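Local coordinates for uncharacterized protein (Capnocytophaga ochracea, PDB 4W9R), which is of unknown function but belongs by sequence to the putative esterases of the alpha/beta-hydrolase clan, at residues Asp351-Asn354 against Glu355-His359. Numbering follows the deposited sequence.
Sequences DLIN and ERITH. With ACT (acetate ion), chain I.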
loop_
_atom_site.group_PDB
_atom_site.type_symbol
_atom_site.label_atom_id
_atom_site.label_comp_id
_atom_site.label_asym_id
_atom_site.label_seq_id
_atom_site.Cartn_x
_atom_site.Cartn_y
_atom_site.Cartn_z
ATOM N N ASP B 351 12.531 -33.533 30.799
ATOM C CA ASP B 351 12.013 -33.589 32.161
ATOM C C ASP B 351 10.551 -34.023 32.182
ATOM O O ASP B 351 10.156 -34.859 32.995
ATOM C CB ASP B 351 12.167 -32.235 32.856
ATOM C CG ASP B 351 13.616 -31.823 33.024
ATOM O OD1 ASP B 351 14.509 -32.675 32.829
ATOM O OD2 ASP B 351 13.862 -30.646 33.363
ATOM N N LEU B 352 9.752 -33.447 31.287
ATOM C CA LEU B 352 8.334 -33.781 31.207
ATOM C C LEU B 352 8.130 -35.231 30.789
ATOM O O LEU B 352 7.293 -35.937 31.353
ATOM C CB LEU B 352 7.615 -32.848 30.232
ATOM C CG LEU B 352 6.142 -33.161 29.955
ATOM C CD1 LEU B 352 5.336 -33.180 31.244
ATOM C CD2 LEU B 352 5.560 -32.157 28.974
ATOM N N ILE B 353 8.901 -35.669 29.798
ATOM C CA ILE B 353 8.838 -37.046 29.326
ATOM C C ILE B 353 9.205 -38.016 30.445
ATOM O O ILE B 353 8.584 -39.068 30.598
ATOM C CB ILE B 353 9.772 -37.268 28.118
ATOM C CG1 ILE B 353 9.306 -36.427 26.927
ATOM C CG2 ILE B 353 9.819 -38.737 27.733
ATOM C CD1 ILE B 353 10.226 -36.498 25.732
ATOM N N ASN B 354 10.203 -37.642 31.240
ATOM C CA ASN B 354 10.648 -38.473 32.350
ATOM C C ASN B 354 9.565 -38.665 33.406
ATOM O O ASN B 354 9.426 -39.753 33.967
ATOM C CB ASN B 354 11.898 -37.873 32.996
ATOM C CG ASN B 354 13.089 -38.803 32.925
ATOM O OD1 ASN B 354 13.880 -38.745 31.984
ATOM N ND2 ASN B 354 13.221 -39.674 33.920
ATOM N N GLU B 355 8.806 -37.607 33.674
ATOM C CA GLU B 355 7.707 -37.678 34.633
ATOM C C GLU B 355 6.654 -38.674 34.156
ATOM O O GLU B 355 6.082 -39.419 34.953
ATOM C CB GLU B 355 7.077 -36.299 34.842
ATOM C CG GLU B 355 6.018 -36.257 35.936
ATOM C CD GLU B 355 5.286 -34.927 35.995
ATOM O OE1 GLU B 355 5.419 -34.216 37.015
ATOM O OE2 GLU B 355 4.574 -34.594 35.024
ATOM N N ARG B 356 6.410 -38.682 32.849
ATOM C CA ARG B 356 5.463 -39.610 32.246
ATOM C C ARG B 356 5.984 -41.040 32.332
ATOM O O ARG B 356 5.228 -41.970 32.610
ATOM C CB ARG B 356 5.196 -39.232 30.788
ATOM C CG ARG B 356 4.690 -37.809 30.594
ATOM C CD ARG B 356 3.298 -37.627 31.172
ATOM N NE ARG B 356 2.834 -36.245 31.068
ATOM C CZ ARG B 356 2.219 -35.740 30.003
ATOM N NH1 ARG B 356 1.831 -34.473 29.998
ATOM N NH2 ARG B 356 1.993 -36.501 28.941
ATOM N N ILE B 357 7.279 -41.206 32.091
ATOM C CA ILE B 357 7.916 -42.516 32.164
ATOM C C ILE B 357 7.907 -43.039 33.596
ATOM O O ILE B 357 7.619 -44.212 33.837
ATOM C CB ILE B 357 9.366 -42.468 31.641
ATOM C CG1 ILE B 357 9.380 -42.143 30.146
ATOM C CG2 ILE B 357 10.080 -43.787 31.897
ATOM C CD1 ILE B 357 10.763 -42.100 29.540
ATOM N N THR B 358 8.216 -42.157 34.541
ATOM C CA THR B 358 8.240 -42.517 35.954
ATOM C C THR B 358 6.865 -42.980 36.423
ATOM O O THR B 358 6.747 -43.951 37.171
ATOM C CB THR B 358 8.709 -41.334 36.829
ATOM O OG1 THR B 358 10.003 -40.900 36.396
ATOM C CG2 THR B 358 8.782 -41.743 38.292
ATOM N N HIS B 359 5.826 -42.285 35.971
ATOM C CA HIS B 359 4.458 -42.615 36.354
ATOM C C HIS B 359 4.018 -43.959 35.777
ATOM O O HIS B 359 3.237 -44.683 36.395
ATOM C CB HIS B 359 3.498 -41.513 35.903
ATOM C CG HIS B 359 2.080 -41.737 36.325
ATOM N ND1 HIS B 359 1.189 -42.477 35.578
ATOM C CD2 HIS B 359 1.398 -41.318 37.417
ATOM C CE1 HIS B 359 0.019 -42.504 36.192
ATOM N NE2 HIS B 359 0.119 -41.808 37.310
HETATM C C ACT I . 0.023 -31.610 28.536
HETATM O O ACT I . 0.657 -32.637 28.213
HETATM O OXT ACT I . -1.090 -31.460 27.988
HETATM C CH3 ACT I . 0.563 -30.615 29.520
#
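In Leu352, CG stands anti to the backbone N (chi1 175°), whereas the Arg356 chain starts beside its own N and bends at chi2 (-68°); with the one-turn spacing, these torsions lay the two side chains side by side, pointing the same way. The CD1 methyl of Leu352 makes an oblique van der Waals contact with the guanidinium, 3.9 Å from NH1 of Arg356. NH1 donates to O of an acetate ion, probably from the crystallisation liquor, at 2.8 Å and an N-H...O angle of 151°, that oxygen lying at the guanidinium edge, near its plane. NH2 makes a salt bridge with Glu321 OE2 and a hydrogen bond with Tyr336 OH. All this belongs to helix 350-362, the last of the helices that follow the alpha/beta domain, with the usual i to i+4 backbone bonds such as Arg356 N to Leu352 O at 3.2 Å. Alanine in place of Arg356 would probably cost Glu321 this salt bridge and Tyr336 and the acetate their hydrogen bonds, and strip Leu352 of the chain alongside it. Next along the helix, Ile353 CG2 packs against Ile357 CD1 at 3.9 Å; Ile353 also touches Ala339 and, on helix 314-325, Phe317, while Ile357 meets Leu333 and Tyr336 of helix 329-339. Farther round, Asn354 O accepts two bonds from opposite faces of its plane: Thr358 N, moderately tilted, at 2.8 Å, and Thr358 OG1, well out of the plane and off the lone pairs, at 2.7 Å. Lying beside its own backbone N, OG1 is turned back to the carbonyl one turn earlier, to which it gives its proton.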